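Local coordinates for protein beta-lactamase OXA-2 (PDB 1K38) that hydrolyses the beta-lactam ring of penicillins such as oxacillin, as a class D serine beta-lactamase that confers antibiotic resistance, at residues A[58-63]-A[117-122]; A[47-52]-A[123-128]. All coordinates share one frame; numbering follows the deposited sequence.

Interaction 1: residues A[58-63]-A[117-122]; sequences TLFALD and RRYLKK
The hydroxyl of Y119 donates a short hydrogen bond to D63, with OH and OD1 2.6 Å apart. The acceptor oxygen sits at the edge of the phenol ring, in its plane, while the carboxylate plane stands at 89° to it. OD1 is approached on its anti side, slightly out of the carboxylate plane. D63 reaches this spot because its CG is anti to the backbone N (chi1 -171°). OD2 takes a weak bond from a water that in turn accepts from K122 NZ, linking aspartate and lysine through solvent.

The two aromatic side chains run antiparallel, each reaching past the other's ring. The F60 and Y119 rings form an offset stack, centroids 4.7 Å apart and planes 20° from parallel. The offset brings Y119 CB over the centre of the F60 ring, a CH-pi contact 3.4 Å from CB to centroid, and F60 CA over the face of the Y119 ring near its rim. L120 closes on the far end of the phenylalanine, its CD2 4.0 Å from F60 CZ. I111 of helix 101-111 packs on both aromatic side chains. Within the helical region, away from the active site, helices 56-64 and 113-122 meet through an aromatic core: the stack probably sets the tilt of the tyrosine ring, the bond to D63 pins its far end, and K122 NZ, 5.4 Å from D63 OD1, would probably favour the charged aspartate.

Interaction 2: residues A[47-52]-A[123-128]; sequences YSPAST and IDYGNA
Y125 reaches across to P49 and T52 with the hydroxyl at the end of its ring. Its CB carries CG anti to the backbone N (chi1 -172°), which points the ring at the segment 47-52. Along the ring, CE1 passes the proline at a loose 4.4 Å from P49 CG, which lies at the ring edge near its plane. OH rests 3.5 Å from P49 CB, and 4.1 Å from T52 OG1, too long for a hydrogen bond. Instead OH donates to a water 2.7 Å away, held in the plane of the ring, and the water in turn donates a hydrogen bond to the carbonyl oxygen T52 O.

T52 OG1 donates to P49 O over 2.6 Å, tilted 31° from the carbonyl plane, and the backbone T52 N reaches the same oxygen from the same face. These two bonds tie together the short turn holding S51, the predicted acyl-ester nucleophile, which opens the Ser-X-X-Lys motif of serine beta-lactamases that ends at the modified K54. T52 OG1 is also bonded to Q150 of helix 147-158, and the T52 side chain lies about 4 Å from G191, which probably binds substrate. Across the contact, Y125, G126 and N127 are the YGN motif of class D enzymes, in a type II' turn.

Further out, F53 and F153 meet the Y125 ring edge-to-face, and P56 of helix 56-64 and L120 of helix 113-122 also touch this side chain. T52 packs against W198 and V200 of strand 196-205, placing the contact between the helical region and the central sheet.

The two contacts are neighbours, their centres 12 Å apart, and interaction 1 is nested inside the chain loop that interaction 2 closes. The chain runs straight from one into the other: helix 113-122 ends in a Schellman motif with D124 at its C-prime position, and Y125 N lies 3.2 Å from L120 O, a probable hydrogen bond. Packing joins them as well, with F60 CE1 3.9 Å from I123 CD1 and L120 CB 3.8 Å from A128 CB. Interaction 2 contains S51, whose OG is hydrogen-bonded to the carboxylated lysine at position 54, whereas 58-63 with 117-122 lies away from the active site, although T58 bonds the backbone oxygen of that lysine.

Interaction 1: residues A[58-63]-A[117-122]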
loop_
_atom_site.group_PDB
_atom_site.type_symbol
_atom_site.label_atom_id
_atom_site.label_comp_id
_atom_site.label_asym_id
_atom_site.label_seq_id
_atom_site.Cartn_x
_atom_site.Cartn_y
_atom_site.Cartn_z
ATOM N N THR A 58 7.943 8.175 12.194
ATOM C CA THR A 58 6.753 8.704 11.536
ATOM C C THR A 58 5.558 8.525 12.472
ATOM O O THR A 58 4.681 9.390 12.540
ATOM C CB THR A 58 6.475 7.991 10.194
ATOM O OG1 THR A 58 7.592 8.178 9.312
ATOM C CG2 THR A 58 5.229 8.566 9.531
ATOM N N LEU A 59 5.523 7.404 13.191
ATOM C CA LEU A 59 4.443 7.151 14.142
ATOM C C LEU A 59 4.522 8.207 15.247
ATOM O O LEU A 59 3.504 8.777 15.639
ATOM C CB LEU A 59 4.567 5.749 14.749
ATOM C CG LEU A 59 4.385 4.558 13.802
ATOM C CD1 LEU A 59 4.737 3.269 14.530
ATOM C CD2 LEU A 59 2.946 4.517 13.300
ATOM N N PHE A 60 5.730 8.468 15.745
ATOM C CA PHE A 60 5.920 9.476 16.793
ATOM C C PHE A 60 5.380 10.824 16.326
ATOM O O PHE A 60 4.638 11.495 17.046
ATOM C CB PHE A 60 7.408 9.683 17.119
ATOM C CG PHE A 60 8.093 8.499 17.754
ATOM C CD1 PHE A 60 7.475 7.255 17.853
ATOM C CD2 PHE A 60 9.396 8.636 18.231
ATOM C CE1 PHE A 60 8.147 6.167 18.418
ATOM C CE2 PHE A 60 10.073 7.557 18.795
ATOM C CZ PHE A 60 9.450 6.322 18.889
ATOM N N ALA A 61 5.784 11.220 15.121
ATOM C CA ALA A 61 5.389 12.497 14.532
ATOM C C ALA A 61 3.884 12.630 14.320
ATOM O O ALA A 61 3.310 13.686 14.580
ATOM C CB ALA A 61 6.127 12.708 13.210
ATOM N N LEU A 62 3.245 11.568 13.840
ATOM C CA LEU A 62 1.804 11.606 13.617
ATOM C C LEU A 62 1.082 11.684 14.961
ATOM O O LEU A 62 0.111 12.432 15.118
ATOM C CB LEU A 62 1.351 10.355 12.859
ATOM C CG LEU A 62 1.719 10.287 11.372
ATOM C CD1 LEU A 62 1.641 8.841 10.899
ATOM C CD2 LEU A 62 0.786 11.179 10.563
ATOM N N ASP A 63 1.565 10.911 15.928
ATOM C CA ASP A 63 0.961 10.884 17.253
ATOM C C ASP A 63 1.101 12.223 17.968
ATOM O O ASP A 63 0.182 12.661 18.655
ATOM C CB ASP A 63 1.594 9.777 18.102
ATOM C CG ASP A 63 0.864 9.560 19.411
ATOM O OD1 ASP A 63 1.208 10.229 20.410
ATOM O OD2 ASP A 63 -0.067 8.728 19.437
ATOM N N ARG A 117 11.932 10.048 24.396
ATOM C CA ARG A 117 12.319 8.985 25.312
ATOM C C ARG A 117 11.101 8.156 25.695
ATOM O O ARG A 117 11.169 6.928 25.734
ATOM C CB ARG A 117 12.963 9.569 26.574
ATOM C CG ARG A 117 14.318 10.204 26.334
ATOM C CD ARG A 117 14.882 10.846 27.595
ATOM N NE ARG A 117 16.185 11.462 27.348
ATOM C CZ ARG A 117 17.316 10.787 27.160
ATOM N NH1 ARG A 117 17.314 9.462 27.193
ATOM N NH2 ARG A 117 18.449 11.439 26.930
ATOM N N ARG A 118 9.985 8.826 25.978
ATOM C CA ARG A 118 8.765 8.121 26.348
ATOM C C ARG A 118 8.259 7.245 25.204
ATOM O O ARG A 118 7.842 6.111 25.427
ATOM C CB ARG A 118 7.672 9.110 26.766
ATOM C CG ARG A 118 7.890 9.722 28.144
ATOM C CD ARG A 118 6.630 10.406 28.657
ATOM N NE ARG A 118 6.289 11.603 27.890
ATOM C CZ ARG A 118 6.995 12.728 27.910
ATOM N NH1 ARG A 118 8.085 12.819 28.659
ATOM N NH2 ARG A 118 6.610 13.767 27.179
ATOM N N TYR A 119 8.297 7.771 23.983
ATOM C CA TYR A 119 7.847 7.008 22.820
ATOM C C TYR A 119 8.718 5.773 22.616
ATOM O O TYR A 119 8.208 4.670 22.399
ATOM C CB TYR A 119 7.906 7.859 21.548
ATOM C CG TYR A 119 6.737 8.792 21.336
ATOM C CD1 TYR A 119 5.423 8.340 21.465
ATOM C CD2 TYR A 119 6.943 10.112 20.940
ATOM C CE1 TYR A 119 4.344 9.184 21.201
ATOM C CE2 TYR A 119 5.874 10.960 20.672
ATOM C CZ TYR A 119 4.580 10.490 20.803
ATOM O OH TYR A 119 3.528 11.327 20.521
ATOM N N LEU A 120 10.033 5.960 22.682
ATOM C CA LEU A 120 10.963 4.850 22.493
ATOM C C LEU A 120 10.753 3.778 23.549
ATOM O O LEU A 120 10.831 2.584 23.259
ATOM C CB LEU A 120 12.409 5.357 22.532
ATOM C CG LEU A 120 12.884 6.110 21.285
ATOM C CD1 LEU A 120 14.194 6.841 21.573
ATOM C CD2 LEU A 120 13.055 5.117 20.140
ATOM N N LYS A 121 10.473 4.207 24.775
ATOM C CA LYS A 121 10.252 3.273 25.866
ATOM C C LYS A 121 8.948 2.501 25.683
ATOM O O LYS A 121 8.888 1.303 25.956
ATOM C CB LYS A 121 10.230 4.017 27.205
ATOM C CG LYS A 121 10.217 3.100 28.421
ATOM C CD LYS A 121 10.153 3.888 29.727
ATOM C CE LYS A 121 8.749 4.418 30.005
ATOM N NZ LYS A 121 8.227 5.307 28.927
ATOM N N LYS A 122 7.905 3.178 25.206
ATOM C CA LYS A 122 6.620 2.513 25.023
ATOM C C LYS A 122 6.642 1.439 23.936
ATOM O O LYS A 122 5.816 0.529 23.954
ATOM C CB LYS A 122 5.512 3.539 24.747
ATOM C CG LYS A 122 5.522 4.175 23.370
ATOM C CD LYS A 122 4.671 5.442 23.351
ATOM C CE LYS A 122 3.263 5.198 23.887
ATOM N NZ LYS A 122 2.489 6.470 24.043
HETATM O O HOH W 1 1.327 6.800 21.398
#

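Interaction 2: residues A[47-52]-A[123-128]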
loop_
_atom_site.group_PDB
_atom_site.type_symbol
_atom_site.label_atom_id
_atom_site.label_comp_id
_atom_site.label_asym_id
_atom_site.label_seq_id
_atom_site.Cartn_x
_atom_site.Cartn_y
_atom_site.Cartn_z
ATOM N N TYR A 47 23.081 -1.649 16.446
ATOM C CA TYR A 47 23.701 -0.633 15.608
ATOM C C TYR A 47 22.730 0.530 15.449
ATOM O O TYR A 47 21.523 0.370 15.643
ATOM C CB TYR A 47 23.990 -1.181 14.207
ATOM C CG TYR A 47 25.019 -2.284 14.122
ATOM C CD1 TYR A 47 26.375 -2.015 14.291
ATOM C CD2 TYR A 47 24.640 -3.588 13.804
ATOM C CE1 TYR A 47 27.329 -3.015 14.137
ATOM C CE2 TYR A 47 25.583 -4.593 13.649
ATOM C CZ TYR A 47 26.928 -4.301 13.811
ATOM O OH TYR A 47 27.868 -5.286 13.618
ATOM N N SER A 48 23.252 1.698 15.088
ATOM C CA SER A 48 22.391 2.851 14.858
ATOM C C SER A 48 21.390 2.436 13.783
ATOM O O SER A 48 21.770 1.839 12.776
ATOM C CB SER A 48 23.213 4.035 14.344
ATOM O OG SER A 48 22.367 5.039 13.816
ATOM N N PRO A 49 20.098 2.746 13.975
ATOM C CA PRO A 49 19.103 2.366 12.968
ATOM C C PRO A 49 19.170 3.215 11.705
ATOM O O PRO A 49 18.676 2.815 10.656
ATOM C CB PRO A 49 17.782 2.553 13.711
ATOM C CG PRO A 49 18.066 3.731 14.574
ATOM C CD PRO A 49 19.458 3.428 15.116
ATOM N N ALA A 50 19.796 4.384 11.809
ATOM C CA ALA A 50 19.896 5.296 10.678
ATOM C C ALA A 50 18.479 5.553 10.168
ATOM O O ALA A 50 17.548 5.610 10.970
ATOM C CB ALA A 50 20.783 4.699 9.586
ATOM N N SER A 51 18.293 5.685 8.858
ATOM C CA SER A 51 16.956 5.975 8.346
ATOM C C SER A 51 15.890 4.894 8.500
ATOM O O SER A 51 14.733 5.128 8.153
ATOM C CB SER A 51 17.032 6.440 6.892
ATOM O OG SER A 51 17.664 7.712 6.830
ATOM N N THR A 52 16.246 3.715 9.007
ATOM C CA THR A 52 15.207 2.707 9.207
ATOM C C THR A 52 14.363 3.220 10.368
ATOM O O THR A 52 13.253 2.744 10.601
ATOM C CB THR A 52 15.756 1.312 9.585
ATOM O OG1 THR A 52 16.459 1.384 10.828
ATOM C CG2 THR A 52 16.672 0.791 8.493
ATOM N N ILE A 123 7.577 1.532 22.992
ATOM C CA ILE A 123 7.665 0.506 21.956
ATOM C C ILE A 123 8.885 -0.389 22.163
ATOM O O ILE A 123 9.186 -1.232 21.323
ATOM C CB ILE A 123 7.712 1.100 20.520
ATOM C CG1 ILE A 123 8.923 2.017 20.350
ATOM C CG2 ILE A 123 6.424 1.862 20.231
ATOM C CD1 ILE A 123 9.150 2.451 18.904
ATOM N N ASP A 124 9.581 -0.198 23.284
ATOM C CA ASP A 124 10.754 -1.005 23.623
ATOM C C ASP A 124 11.654 -1.178 22.401
ATOM O O ASP A 124 12.018 -2.296 22.033
ATOM C CB ASP A 124 10.281 -2.367 24.148
ATOM C CG ASP A 124 11.417 -3.241 24.634
ATOM O OD1 ASP A 124 12.297 -2.728 25.356
ATOM O OD2 ASP A 124 11.415 -4.447 24.306
ATOM N N TYR A 125 12.019 -0.052 21.793
ATOM C CA TYR A 125 12.841 -0.034 20.582
ATOM C C TYR A 125 14.347 0.020 20.849
ATOM O O TYR A 125 14.893 1.069 21.186
ATOM C CB TYR A 125 12.404 1.156 19.718
ATOM C CG TYR A 125 13.013 1.223 18.332
ATOM C CD1 TYR A 125 14.238 1.847 18.113
ATOM C CD2 TYR A 125 12.331 0.706 17.231
ATOM C CE1 TYR A 125 14.766 1.964 16.826
ATOM C CE2 TYR A 125 12.848 0.814 15.948
ATOM C CZ TYR A 125 14.062 1.446 15.749
ATOM O OH TYR A 125 14.549 1.580 14.469
ATOM N N GLY A 126 15.012 -1.120 20.683
ATOM C CA GLY A 126 16.449 -1.178 20.911
ATOM C C GLY A 126 16.810 -0.707 22.308
ATOM O O GLY A 126 16.149 -1.078 23.276
ATOM N N ASN A 127 17.850 0.114 22.423
ATOM C CA ASN A 127 18.244 0.608 23.736
ATOM C C ASN A 127 17.385 1.799 24.164
ATOM O O ASN A 127 17.562 2.347 25.253
ATOM C CB ASN A 127 19.738 0.975 23.762
ATOM C CG ASN A 127 20.104 2.061 22.767
ATOM O OD1 ASN A 127 19.239 2.710 22.178
ATOM N ND2 ASN A 127 21.403 2.269 22.584
ATOM N N ALA A 128 16.450 2.182 23.296
ATOM C CA ALA A 128 15.528 3.287 23.555
ATOM C C ALA A 128 16.205 4.529 24.126
ATOM O O ALA A 128 15.646 5.199 24.995
ATOM C CB ALA A 128 14.427 2.820 24.499
HETATM O O HOH W 2 13.057 0.592 12.464
#